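Local coordinates for PF04016 domain protein (Desulfitobacterium hafniense, PDB 3L5O) that is of unknown function but combines enolase-like and Rossmann-like folds to form an active site with a possible role in heavy-metal chelation, at residues Glu22-Met27 / Thr201-Leu206; Asp188-Thr193 / Glu207-Ala212; Ile215-Pro220 / His231-Leu236; Thr222-Val227 / Gly238-Asp243. All blocks are in the same frame, centred on the assembly; numbering follows the deposited sequence.

Contact 1 of 4, residues Glu22-Met27 / Thr201-Leu206; sequences EIYDAM and TLPRLL
Pro203 meets the aromatic ring of Tyr24 at its edge: Pro203 CG lies 3.9 Å from Tyr24 CE1, near the plane of the phenol, and the two side chains cross at about a right angle. Between the two helices the ring is met at its edge alone; outside them Trp21 packs with Tyr24 edge-to-face. Farther along the same ring, Tyr24 OH passes Pro203 CD at 4.1 Å and is hydrogen-bonded to the carbonyl O of Val197 in helix 195-199. Proline suits this place because its ring is a compact apolar surface, and near the start of a helix its lack of an N-H costs little.

One residue earlier in its helix, Ile23 points its CB toward the helix 202-208. Its longer branch stands opposite the backbone N (chi1 -168°) and stays extended at chi2, which carries the terminal methyl well out from the helix. Ile23 CD1 meets Leu206 CD1 at 3.7 Å, the two side chains running tip to tip. The same Ile23 methyl lies 4.0 Å from Leu202 CD2, here with the side chains crossed at about a right angle. Leu202 and Leu206 are one helical turn apart, so both can face Ile23.

The axes of the two short helical segments approach to 11.4 Å, with 116° between their N-to-C directions, joining the N-terminal helix 22-29 to a helix of the Rossmann-like part. With no hydrogen bond across it, the junction rests on dispersion and exclusion of water, while its buried hydroxyl is satisfied by a third helix.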
loop_
_atom_site.group_PDB
_atom_site.type_symbol
_atom_site.label_atom_id
_atom_site.label_comp_id
_atom_site.label_asym_id
_atom_site.label_seq_id
_atom_site.Cartn_x
_atom_site.Cartn_y
_atom_site.Cartn_z
ATOM N N GLU A 22 16.394 0.173 -2.910
ATOM C CA GLU A 22 16.218 -0.172 -4.311
ATOM C C GLU A 22 14.787 -0.272 -4.720
ATOM O O GLU A 22 14.435 0.169 -5.790
ATOM C CB GLU A 22 16.940 -1.480 -4.685
ATOM C CG GLU A 22 18.436 -1.273 -4.872
ATOM C CD GLU A 22 19.151 -2.423 -5.581
ATOM O OE1 GLU A 22 18.512 -3.478 -5.882
ATOM O OE2 GLU A 22 20.377 -2.258 -5.818
ATOM N N ILE A 23 13.956 -0.879 -3.880
ATOM C CA ILE A 23 12.540 -1.006 -4.196
ATOM C C ILE A 23 11.866 0.359 -4.258
ATOM O O ILE A 23 10.979 0.555 -5.066
ATOM C CB ILE A 23 11.812 -1.965 -3.202
ATOM C CG1 ILE A 23 10.416 -2.309 -3.734
ATOM C CG2 ILE A 23 11.704 -1.360 -1.825
ATOM C CD1 ILE A 23 9.691 -3.402 -2.936
ATOM N N TYR A 24 12.285 1.288 -3.405
ATOM C CA TYR A 24 11.783 2.676 -3.422
ATOM C C TYR A 24 12.252 3.424 -4.659
ATOM O O TYR A 24 11.446 4.077 -5.315
ATOM C CB TYR A 24 12.218 3.467 -2.152
ATOM C CG TYR A 24 11.572 2.946 -0.888
ATOM C CD1 TYR A 24 12.150 1.909 -0.165
ATOM C CD2 TYR A 24 10.343 3.436 -0.462
ATOM C CE1 TYR A 24 11.533 1.389 0.966
ATOM C CE2 TYR A 24 9.731 2.923 0.689
ATOM C CZ TYR A 24 10.329 1.897 1.393
ATOM O OH TYR A 24 9.722 1.354 2.519
ATOM N N ASP A 25 13.548 3.330 -4.959
ATOM C CA ASP A 25 14.148 3.933 -6.161
ATOM C C ASP A 25 13.486 3.382 -7.454
ATOM O O ASP A 25 13.211 4.115 -8.366
ATOM C CB ASP A 25 15.646 3.617 -6.205
ATOM C CG ASP A 25 16.453 4.270 -5.072
ATOM O OD1 ASP A 25 16.061 5.370 -4.582
ATOM O OD2 ASP A 25 17.545 3.743 -4.678
ATOM N N ALA A 26 13.218 2.086 -7.507
ATOM C CA ALA A 26 12.500 1.461 -8.641
ATOM C C ALA A 26 11.125 2.113 -8.874
ATOM O O ALA A 26 10.761 2.399 -10.005
ATOM C CB ALA A 26 12.319 -0.048 -8.379
HETATM N N MSE A 27 10.367 2.335 -7.806
HETATM C CA MSE A 27 9.044 2.971 -7.903
HETATM C C MSE A 27 9.153 4.407 -8.361
HETATM O O MSE A 27 8.437 4.842 -9.264
HETATM C CB MSE A 27 8.312 2.953 -6.566
HETATM C CG MSE A 27 7.886 1.605 -6.111
HETATM SE SE MSE A 27 6.794 1.723 -4.475
HETATM C CE MSE A 27 7.906 2.224 -3.221
ATOM N N THR A 201 9.620 -0.715 6.847
ATOM C CA THR A 201 9.781 -2.112 7.300
ATOM C C THR A 201 9.780 -3.074 6.128
ATOM O O THR A 201 10.244 -4.216 6.257
ATOM C CB THR A 201 8.667 -2.511 8.298
ATOM O OG1 THR A 201 7.369 -2.208 7.757
ATOM C CG2 THR A 201 8.807 -1.707 9.574
ATOM N N LEU A 202 9.269 -2.620 4.984
ATOM C CA LEU A 202 9.019 -3.517 3.862
ATOM C C LEU A 202 10.263 -4.290 3.398
ATOM O O LEU A 202 10.175 -5.480 3.225
ATOM C CB LEU A 202 8.366 -2.782 2.677
ATOM C CG LEU A 202 8.011 -3.641 1.456
ATOM C CD1 LEU A 202 6.994 -4.708 1.786
ATOM C CD2 LEU A 202 7.456 -2.760 0.330
ATOM N N PRO A 203 11.402 -3.645 3.149
ATOM C CA PRO A 203 12.537 -4.411 2.602
ATOM C C PRO A 203 12.931 -5.580 3.514
ATOM O O PRO A 203 13.145 -6.674 3.002
ATOM C CB PRO A 203 13.636 -3.366 2.454
ATOM C CG PRO A 203 12.903 -2.025 2.382
ATOM C CD PRO A 203 11.698 -2.188 3.258
ATOM N N ARG A 204 12.958 -5.402 4.833
ATOM C CA ARG A 204 13.356 -6.509 5.704
ATOM C C ARG A 204 12.274 -7.599 5.690
ATOM O O ARG A 204 12.568 -8.784 5.629
ATOM C CB ARG A 204 13.638 -6.040 7.134
ATOM C CG ARG A 204 14.038 -7.205 8.066
ATOM C CD ARG A 204 15.222 -7.997 7.525
ATOM N NE ARG A 204 15.600 -9.073 8.426
ATOM C CZ ARG A 204 16.517 -10.005 8.144
ATOM N NH1 ARG A 204 17.134 -10.002 6.985
ATOM N NH2 ARG A 204 16.772 -10.964 9.018
ATOM N N LEU A 205 11.012 -7.182 5.697
ATOM C CA LEU A 205 9.912 -8.123 5.632
ATOM C C LEU A 205 9.980 -8.984 4.391
ATOM O O LEU A 205 9.735 -10.182 4.457
ATOM C CB LEU A 205 8.565 -7.400 5.664
ATOM C CG LEU A 205 8.224 -6.705 6.978
ATOM C CD1 LEU A 205 6.910 -5.963 6.861
ATOM C CD2 LEU A 205 8.188 -7.648 8.182
ATOM N N LEU A 206 10.277 -8.358 3.266
ATOM C CA LEU A 206 10.497 -9.091 2.007
ATOM C C LEU A 206 11.614 -10.116 2.089
ATOM O O LEU A 206 11.453 -11.232 1.594
ATOM C CB LEU A 206 10.729 -8.116 0.837
ATOM C CG LEU A 206 9.497 -7.244 0.483
ATOM C CD1 LEU A 206 9.768 -6.388 -0.741
ATOM C CD2 LEU A 206 8.267 -8.114 0.281
#

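Contact 2 of 4, residues Asp188-Thr193 / Glu207-Ala212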
loop_
_atom_site.group_PDB
_atom_site.type_symbol
_atom_site.label_atom_id
_atom_site.label_comp_id
_atom_site.label_asym_id
_atom_site.label_seq_id
_atom_site.Cartn_x
_atom_site.Cartn_y
_atom_site.Cartn_z
ATOM N N ASP A 188 4.467 -20.199 4.405
ATOM C CA ASP A 188 4.215 -20.530 3.005
ATOM C C ASP A 188 3.622 -19.376 2.216
ATOM O O ASP A 188 3.843 -19.262 1.020
ATOM C CB ASP A 188 3.250 -21.714 2.932
ATOM C CG ASP A 188 3.746 -22.901 3.706
ATOM O OD1 ASP A 188 4.899 -23.326 3.452
ATOM O OD2 ASP A 188 3.064 -23.452 4.596
ATOM N N TYR A 189 2.804 -18.560 2.874
ATOM C CA TYR A 189 2.163 -17.408 2.233
ATOM C C TYR A 189 2.252 -16.231 3.176
ATOM O O TYR A 189 2.017 -16.374 4.373
ATOM C CB TYR A 189 0.695 -17.678 1.918
ATOM C CG TYR A 189 0.514 -18.730 0.871
ATOM C CD1 TYR A 189 0.539 -18.394 -0.477
ATOM C CD2 TYR A 189 0.385 -20.081 1.217
ATOM C CE1 TYR A 189 0.405 -19.358 -1.458
ATOM C CE2 TYR A 189 0.253 -21.077 0.219
ATOM C CZ TYR A 189 0.281 -20.690 -1.110
ATOM O OH TYR A 189 0.162 -21.621 -2.112
ATOM N N VAL A 190 2.575 -15.068 2.632
ATOM C CA VAL A 190 2.704 -13.844 3.433
ATOM C C VAL A 190 1.944 -12.694 2.780
ATOM O O VAL A 190 2.045 -12.480 1.579
ATOM C CB VAL A 190 4.190 -13.461 3.603
ATOM C CG1 VAL A 190 4.324 -12.162 4.355
ATOM C CG2 VAL A 190 4.940 -14.576 4.314
ATOM N N TYR A 191 1.170 -11.976 3.581
ATOM C CA TYR A 191 0.518 -10.729 3.187
ATOM C C TYR A 191 1.033 -9.583 4.041
ATOM O O TYR A 191 1.080 -9.689 5.272
ATOM C CB TYR A 191 -1.006 -10.833 3.394
ATOM C CG TYR A 191 -1.590 -12.018 2.707
ATOM C CD1 TYR A 191 -1.471 -13.289 3.286
ATOM C CD2 TYR A 191 -2.225 -11.905 1.472
ATOM C CE1 TYR A 191 -1.957 -14.406 2.665
ATOM C CE2 TYR A 191 -2.749 -13.042 0.838
ATOM C CZ TYR A 191 -2.597 -14.293 1.446
ATOM O OH TYR A 191 -3.061 -15.451 0.866
ATOM N N ILE A 192 1.364 -8.463 3.410
ATOM C CA ILE A 192 1.934 -7.339 4.108
ATOM C C ILE A 192 1.154 -6.080 3.738
ATOM O O ILE A 192 1.006 -5.750 2.560
ATOM C CB ILE A 192 3.425 -7.141 3.740
ATOM C CG1 ILE A 192 4.262 -8.392 4.026
ATOM C CG2 ILE A 192 4.027 -5.949 4.510
ATOM C CD1 ILE A 192 5.613 -8.379 3.292
ATOM N N THR A 193 0.696 -5.370 4.752
ATOM C CA THR A 193 0.130 -4.065 4.561
ATOM C C THR A 193 1.044 -3.067 3.820
ATOM O O THR A 193 2.264 -2.995 4.029
ATOM C CB THR A 193 -0.278 -3.454 5.893
ATOM O OG1 THR A 193 -0.756 -2.127 5.662
ATOM C CG2 THR A 193 0.957 -3.284 6.875
ATOM N N GLU A 207 12.740 -9.756 2.696
ATOM C CA GLU A 207 13.853 -10.697 2.878
ATOM C C GLU A 207 13.479 -11.849 3.814
ATOM O O GLU A 207 13.793 -13.004 3.542
ATOM C CB GLU A 207 15.096 -9.964 3.383
ATOM C CG GLU A 207 16.312 -10.856 3.629
ATOM C CD GLU A 207 17.066 -11.288 2.361
ATOM O OE1 GLU A 207 16.593 -11.011 1.235
ATOM O OE2 GLU A 207 18.144 -11.907 2.503
ATOM N N LEU A 208 12.770 -11.557 4.899
ATOM C CA LEU A 208 12.323 -12.602 5.792
ATOM C C LEU A 208 11.368 -13.586 5.114
ATOM O O LEU A 208 11.346 -14.765 5.459
ATOM C CB LEU A 208 11.618 -11.980 7.008
ATOM C CG LEU A 208 12.542 -11.220 7.936
ATOM C CD1 LEU A 208 11.730 -10.436 8.941
ATOM C CD2 LEU A 208 13.467 -12.189 8.593
ATOM N N SER A 209 10.569 -13.083 4.180
ATOM C CA SER A 209 9.513 -13.864 3.542
ATOM C C SER A 209 9.935 -14.478 2.200
ATOM O O SER A 209 9.124 -15.091 1.523
ATOM C CB SER A 209 8.295 -12.955 3.315
ATOM O OG SER A 209 7.924 -12.268 4.512
ATOM N N ARG A 210 11.191 -14.299 1.791
ATOM C CA ARG A 210 11.573 -14.568 0.395
ATOM C C ARG A 210 11.312 -16.013 -0.073
ATOM O O ARG A 210 11.122 -16.233 -1.262
ATOM C CB ARG A 210 13.017 -14.175 0.116
ATOM C CG ARG A 210 14.037 -14.970 0.856
ATOM C CD ARG A 210 15.446 -14.444 0.633
ATOM N NE ARG A 210 16.418 -15.364 1.203
ATOM C CZ ARG A 210 16.660 -15.506 2.504
ATOM N NH1 ARG A 210 16.006 -14.773 3.403
ATOM N NH2 ARG A 210 17.573 -16.390 2.911
ATOM N N ASN A 211 11.269 -16.965 0.858
ATOM C CA ASN A 211 10.987 -18.355 0.529
ATOM C C ASN A 211 9.517 -18.783 0.665
ATOM O O ASN A 211 9.204 -19.955 0.483
ATOM C CB ASN A 211 11.880 -19.279 1.363
ATOM C CG ASN A 211 13.379 -19.065 1.092
ATOM O OD1 ASN A 211 13.805 -18.876 -0.043
ATOM N ND2 ASN A 211 14.175 -19.105 2.152
ATOM N N ALA A 212 8.610 -17.860 0.987
ATOM C CA ALA A 212 7.173 -18.112 0.815
ATOM C C ALA A 212 6.858 -18.494 -0.643
ATOM O O ALA A 212 7.517 -18.017 -1.541
ATOM C CB ALA A 212 6.384 -16.874 1.191
#
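Val190 lies against Ser209 with its whole branched end. Val190 CB is 4.0 Å from Ser209 OG, and both methyls then rest against the serine. With CG1 opposite its backbone N (chi1 177°), Val190 CG1 comes to 3.6 Å from Ser209 OG, while Val190 CG2 sits 3.9 Å from Ser209 CB. That second methyl also touches the turn beyond, Val190 CG2 lying 4.1 Å from Ala212 CB. The serine hydroxyl can tolerate apolar neighbours because it is hydrogen-bonded to the carbonyl O of Leu205 one turn back in helix 202-208, and its small size lets the chain come close to the strand. An alanine in place of Val190 would remove both methyls, which would probably leave a gap beside Ser209 and Ala212.

These residues belong to a beta-alpha-beta crossover of the Rossmann-like fold: strand 189-193 leads through helices 195-199 and 202-208 to strand 214-218, its parallel neighbour. At the end of the second helix a type I turn from Ser209 to Ala212, closed by Ala212 N to Ser209 O, redirects the chain toward the sheet. Ala212 CB then rests 3.5 Å from Asp188 O, a closeness that suits a side chain of one carbon. On the outer side of the turn Arg210 NH1 donates to Glu207 O at 2.8 Å, the acceptor lying in the guanidinium plane but the donor standing 35° out of the carbonyl plane. Glu207 OE2 lies over one face of that guanidinium, toward its rim, as a long pairing of charges at which no N-H points.

Contact 3 of 4, residues Ile215-Pro220 / His231-Leu236; sequences ITLVGP and HGLQEL
Gln234 takes the backbone N-H of Ile215 with its side chain, Ile215 N lying 2.9 Å from Gln234 OE1 and tilted 25° from the plane of the amide. A bend at chi2 (80°) folds the carboxamide back to this position, so that a side-chain oxygen takes the place a backbone carbonyl would usually fill in a regular parallel pair, just before the strand pairing begins. With an alanine at Gln234 the carboxamide is gone, and the Ile215 N-H would probably be left without this acceptor. Ile215 O in turn accepts twice: Gln234 N binds it at 3.0 Å in the carbonyl plane, and Glu235 N adds a weak bond.

Farther along, strand 214-218 pairs in parallel with strand 235-241 inside the Rossmann-like sheet, Thr216 beside Glu235 and Leu217 beside Leu236. Leu217 N donates to Glu235 O at 3.0 Å, and the same oxygen receives a CA-H contact from Thr216. The backbone N-H of Thr216 is turned the other way, bonding strand 189-193. On the face of Thr216, the extended Glu235 chain lies alongside the threonine, with Glu235 OE2 3.3 Å from Thr216 CG2; Glu235 OE1 has long, weak ion pairs with Lys269 and Arg214. The other face carries Leu217 and Leu236, Leu236 CD2 reaching Leu217 CB at 3.9 Å; Leu233 CD2 packs against Leu217 and touches Ile215 CG2 at 3.7 Å. Ile215 CD1 ends 3.4 Å from Gly232 O; the positive phi of Gly232 (92°) suits a residue without a side chain.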
loop_
_atom_site.group_PDB
_atom_site.type_symbol
_atom_site.label_atom_id
_atom_site.label_comp_id
_atom_site.label_asym_id
_atom_site.label_seq_id
_atom_site.Cartn_x
_atom_site.Cartn_y
_atom_site.Cartn_z
ATOM N N ILE A 215 4.167 -13.773 -1.755
ATOM C CA ILE A 215 4.096 -12.567 -0.927
ATOM C C ILE A 215 3.231 -11.529 -1.652
ATOM O O ILE A 215 3.467 -11.226 -2.834
ATOM C CB ILE A 215 5.500 -11.964 -0.662
ATOM C CG1 ILE A 215 6.482 -13.005 -0.137
ATOM C CG2 ILE A 215 5.377 -10.757 0.352
ATOM C CD1 ILE A 215 7.933 -12.593 -0.330
ATOM N N THR A 216 2.241 -11.000 -0.936
ATOM C CA THR A 216 1.268 -10.036 -1.448
ATOM C C THR A 216 1.341 -8.767 -0.637
ATOM O O THR A 216 1.387 -8.845 0.588
ATOM C CB THR A 216 -0.150 -10.624 -1.303
ATOM O OG1 THR A 216 -0.247 -11.863 -2.017
ATOM C CG2 THR A 216 -1.217 -9.741 -1.932
ATOM N N LEU A 217 1.387 -7.615 -1.310
ATOM C CA LEU A 217 1.246 -6.276 -0.694
ATOM C C LEU A 217 -0.182 -5.845 -0.845
ATOM O O LEU A 217 -0.733 -5.975 -1.927
ATOM C CB LEU A 217 2.168 -5.271 -1.362
ATOM C CG LEU A 217 2.455 -3.977 -0.603
ATOM C CD1 LEU A 217 3.348 -4.230 0.568
ATOM C CD2 LEU A 217 3.139 -2.994 -1.592
ATOM N N VAL A 218 -0.817 -5.420 0.252
ATOM C CA VAL A 218 -2.267 -5.234 0.288
ATOM C C VAL A 218 -2.644 -3.915 0.914
ATOM O O VAL A 218 -2.094 -3.514 1.944
ATOM C CB VAL A 218 -2.996 -6.331 1.184
ATOM C CG1 VAL A 218 -4.518 -6.158 1.143
ATOM C CG2 VAL A 218 -2.629 -7.707 0.775
ATOM N N GLY A 219 -3.653 -3.275 0.339
ATOM C CA GLY A 219 -4.263 -2.116 0.936
ATOM C C GLY A 219 -4.380 -1.003 -0.106
ATOM O O GLY A 219 -3.823 -1.092 -1.194
ATOM N N PRO A 220 -5.123 0.034 0.243
ATOM C CA PRO A 220 -5.385 1.158 -0.655
ATOM C C PRO A 220 -4.148 1.913 -1.157
ATOM O O PRO A 220 -4.191 2.481 -2.260
ATOM C CB PRO A 220 -6.244 2.076 0.217
ATOM C CG PRO A 220 -6.873 1.175 1.196
ATOM C CD PRO A 220 -5.838 0.181 1.530
ATOM N N HIS A 231 11.180 -7.105 -7.518
ATOM C CA HIS A 231 11.743 -6.679 -6.242
ATOM C C HIS A 231 11.148 -7.445 -5.066
ATOM O O HIS A 231 10.933 -6.878 -3.996
ATOM C CB HIS A 231 11.569 -5.158 -6.063
ATOM C CG HIS A 231 12.525 -4.365 -6.891
ATOM N ND1 HIS A 231 13.852 -4.232 -6.552
ATOM C CD2 HIS A 231 12.374 -3.749 -8.087
ATOM C CE1 HIS A 231 14.474 -3.551 -7.498
ATOM N NE2 HIS A 231 13.599 -3.242 -8.439
ATOM N N GLY A 232 10.873 -8.731 -5.271
ATOM C CA GLY A 232 10.576 -9.631 -4.160
ATOM C C GLY A 232 9.121 -9.797 -3.759
ATOM O O GLY A 232 8.848 -10.414 -2.723
ATOM N N LEU A 233 8.212 -9.252 -4.564
ATOM C CA LEU A 233 6.772 -9.440 -4.422
ATOM C C LEU A 233 6.191 -10.253 -5.587
ATOM O O LEU A 233 6.667 -10.149 -6.717
ATOM C CB LEU A 233 6.076 -8.079 -4.363
ATOM C CG LEU A 233 6.193 -7.327 -3.027
ATOM C CD1 LEU A 233 5.932 -5.862 -3.201
ATOM C CD2 LEU A 233 5.205 -7.917 -1.968
ATOM N N GLN A 234 5.148 -11.050 -5.317
ATOM C CA GLN A 234 4.464 -11.810 -6.367
ATOM C C GLN A 234 3.002 -11.414 -6.583
ATOM O O GLN A 234 2.364 -11.897 -7.511
ATOM C CB GLN A 234 4.572 -13.310 -6.116
ATOM C CG GLN A 234 6.002 -13.831 -6.121
ATOM C CD GLN A 234 6.729 -13.572 -4.812
ATOM O OE1 GLN A 234 6.233 -13.915 -3.749
ATOM N NE2 GLN A 234 7.926 -12.984 -4.900
ATOM N N GLU A 235 2.465 -10.529 -5.745
ATOM C CA GLU A 235 1.103 -10.037 -5.950
ATOM C C GLU A 235 0.902 -8.675 -5.298
ATOM O O GLU A 235 1.456 -8.361 -4.245
ATOM C CB GLU A 235 0.054 -11.046 -5.427
ATOM C CG GLU A 235 -1.413 -10.599 -5.564
ATOM C CD GLU A 235 -2.416 -11.629 -5.028
ATOM O OE1 GLU A 235 -2.467 -12.733 -5.562
ATOM O OE2 GLU A 235 -3.169 -11.326 -4.078
ATOM N N LEU A 236 0.073 -7.872 -5.932
ATOM C CA LEU A 236 -0.230 -6.545 -5.452
ATOM C C LEU A 236 -1.727 -6.385 -5.465
ATOM O O LEU A 236 -2.374 -6.498 -6.502
ATOM C CB LEU A 236 0.415 -5.488 -6.355
ATOM C CG LEU A 236 1.924 -5.608 -6.544
ATOM C CD1 LEU A 236 2.361 -4.749 -7.717
ATOM C CD2 LEU A 236 2.677 -5.259 -5.277
#

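Contact 4 of 4, residues Thr222-Val227 / Gly238-Asp243. With EDO (1,2-ethanediol), chain F.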
loop_
_atom_site.group_PDB
_atom_site.type_symbol
_atom_site.label_atom_id
_atom_site.label_comp_id
_atom_site.label_asym_id
_atom_site.label_seq_id
_atom_site.Cartn_x
_atom_site.Cartn_y
_atom_site.Cartn_z
ATOM N N THR A 222 -1.257 0.513 -1.952
ATOM C CA THR A 222 -0.420 -0.367 -2.746
ATOM C C THR A 222 -0.296 0.206 -4.154
ATOM O O THR A 222 -1.317 0.456 -4.817
ATOM C CB THR A 222 -1.063 -1.741 -2.839
ATOM O OG1 THR A 222 -1.224 -2.290 -1.510
ATOM C CG2 THR A 222 -0.167 -2.699 -3.607
ATOM N N PRO A 223 0.940 0.445 -4.595
ATOM C CA PRO A 223 1.191 0.813 -5.990
ATOM C C PRO A 223 1.013 -0.366 -6.926
ATOM O O PRO A 223 1.513 -1.456 -6.652
ATOM C CB PRO A 223 2.656 1.320 -5.973
ATOM C CG PRO A 223 3.094 1.343 -4.544
ATOM C CD PRO A 223 2.180 0.432 -3.793
ATOM N N LEU A 224 0.316 -0.137 -8.029
ATOM C CA LEU A 224 0.020 -1.163 -9.000
ATOM C C LEU A 224 1.117 -1.170 -10.060
ATOM O O LEU A 224 0.877 -0.961 -11.263
ATOM C CB LEU A 224 -1.380 -0.923 -9.568
ATOM C CG LEU A 224 -2.505 -1.043 -8.512
ATOM C CD1 LEU A 224 -3.799 -0.473 -9.026
ATOM C CD2 LEU A 224 -2.735 -2.492 -8.050
ATOM N N ALA A 225 2.324 -1.443 -9.565
ATOM C CA ALA A 225 3.585 -1.197 -10.233
ATOM C C ALA A 225 4.274 -2.547 -10.439
ATOM O O ALA A 225 4.958 -3.055 -9.526
ATOM C CB ALA A 225 4.441 -0.315 -9.362
ATOM N N PRO A 226 4.069 -3.147 -11.610
ATOM C CA PRO A 226 4.658 -4.454 -11.930
ATOM C C PRO A 226 6.161 -4.534 -11.716
ATOM O O PRO A 226 6.659 -5.635 -11.580
ATOM C CB PRO A 226 4.331 -4.642 -13.408
ATOM C CG PRO A 226 3.144 -3.784 -13.667
ATOM C CD PRO A 226 3.231 -2.631 -12.707
ATOM N N VAL A 227 6.874 -3.410 -11.696
ATOM C CA VAL A 227 8.298 -3.411 -11.373
ATOM C C VAL A 227 8.550 -4.044 -9.992
ATOM O O VAL A 227 9.568 -4.700 -9.760
ATOM C CB VAL A 227 8.913 -1.969 -11.475
ATOM C CG1 VAL A 227 8.509 -1.103 -10.289
ATOM C CG2 VAL A 227 10.428 -2.016 -11.621
ATOM N N GLY A 238 -4.452 -3.750 -4.509
ATOM C CA GLY A 238 -4.745 -2.382 -4.141
ATOM C C GLY A 238 -6.133 -1.924 -4.520
ATOM O O GLY A 238 -7.110 -2.649 -4.411
ATOM N N PHE A 239 -6.189 -0.711 -5.034
ATOM C CA PHE A 239 -7.415 0.060 -5.087
ATOM C C PHE A 239 -7.327 1.044 -6.262
ATOM O O PHE A 239 -6.336 1.738 -6.420
ATOM C CB PHE A 239 -7.591 0.816 -3.765
ATOM C CG PHE A 239 -8.889 1.553 -3.660
ATOM C CD1 PHE A 239 -10.073 0.860 -3.485
ATOM C CD2 PHE A 239 -8.923 2.940 -3.738
ATOM C CE1 PHE A 239 -11.276 1.521 -3.396
ATOM C CE2 PHE A 239 -10.119 3.619 -3.643
ATOM C CZ PHE A 239 -11.301 2.911 -3.467
HETATM N N MSE A 240 -8.358 1.070 -7.093
HETATM C CA MSE A 240 -8.479 2.073 -8.163
HETATM C C MSE A 240 -9.538 3.085 -7.745
HETATM O O MSE A 240 -10.676 2.729 -7.542
HETATM C CB MSE A 240 -8.900 1.348 -9.448
HETATM C CG MSE A 240 -9.149 2.196 -10.670
HETATM SE SE MSE A 240 -7.579 3.174 -11.073
HETATM C CE MSE A 240 -6.304 1.587 -11.173
ATOM N N VAL A 241 -9.171 4.348 -7.591
ATOM C CA VAL A 241 -10.185 5.391 -7.410
ATOM C C VAL A 241 -10.971 5.634 -8.721
ATOM O O VAL A 241 -10.385 5.924 -9.754
ATOM C CB VAL A 241 -9.552 6.723 -6.919
ATOM C CG1 VAL A 241 -10.602 7.869 -6.969
ATOM C CG2 VAL A 241 -9.007 6.557 -5.520
ATOM N N LYS A 242 -12.290 5.512 -8.681
ATOM C CA LYS A 242 -13.132 5.824 -9.846
ATOM C C LYS A 242 -13.848 7.190 -9.718
ATOM O O LYS A 242 -14.309 7.766 -10.717
ATOM C CB LYS A 242 -14.146 4.698 -10.095
ATOM C CG LYS A 242 -13.509 3.348 -10.470
ATOM C CD LYS A 242 -14.548 2.216 -10.550
ATOM N N ASP A 243 -13.933 7.697 -8.488
ATOM C CA ASP A 243 -14.574 8.969 -8.185
ATOM C C ASP A 243 -13.524 9.840 -7.487
ATOM O O ASP A 243 -13.384 9.795 -6.262
ATOM C CB ASP A 243 -15.786 8.716 -7.282
ATOM C CG ASP A 243 -16.799 9.840 -7.320
ATOM O OD1 ASP A 243 -16.425 11.021 -7.518
ATOM O OD2 ASP A 243 -18.016 9.624 -7.152
HETATM C C1 EDO F . -6.997 -3.983 -0.885
HETATM O O1 EDO F . -7.641 -2.760 -0.557
HETATM C C2 EDO F . -7.890 -4.945 -1.655
HETATM O O2 EDO F . -7.393 -5.271 -2.954
HETATM O O HOH W 1 -3.718 0.737 -4.426
#
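Thr222 packs against Gly238 where the loop between two parallel strands of the Rossmann-like sheet, 214-218 and 235-241, passes over the second of them. Thr222 CB is 4.0 Å from Gly238 CA, and a side chain on that glycine would press on Thr222 O. The threonine hydroxyl is hydrogen-bonded to Gly219 O within the same loop, while Thr222 O receives Asn106 ND2. A water accepts from Phe239 N at 2.9 Å, but its very short approach to Thr222 O leaves a bridge between loop and strand doubtful. Pro223 turns away toward helix 91-105.

Leu224 is the centre of an inverse gamma turn, closed by a weak bond from Ala225 N to Pro223 O. Its own N-H goes to Asn106 OD1, so one asparagine holds the loop at two backbone atoms. The forked leucine suits a place facing the strand at two points: Leu224 CD2 lies 4.1 Å from Gly238 N, and Leu224 CD1 touches CE of Met240, a selenomethionine, at 3.9 Å. Bends at chi2 and chi3 (58° and 55°) curl the end of Met240 back to this methyl. On Gly238 a 1,2-ethanediol, probably from the crystallisation liquor, donates from its O2 to Gly238 O at 3.0 Å.

How the contacts relate
From the N terminus, contact 1 opens at helix 22-29 and closes only at 201-206, a loop of 173 residues that brings the start of the chain onto the Rossmann-like part. Contact 2 opens at 188-193, before that closure, and ends just after it at 207-212, so the two cross; both use helix 202-208, and Ile192 packs on Leu202, Leu205 and Leu206. Contact 3 follows in series, its strand 214-218 lying beside strand 189-193. Contact 4 opens at 222-227 inside the loop of contact 3 and closes beyond it, so these cross as well, sharing strand 235-241. His231 and Pro223 reach back to Ala26 and Met27 of contact 1.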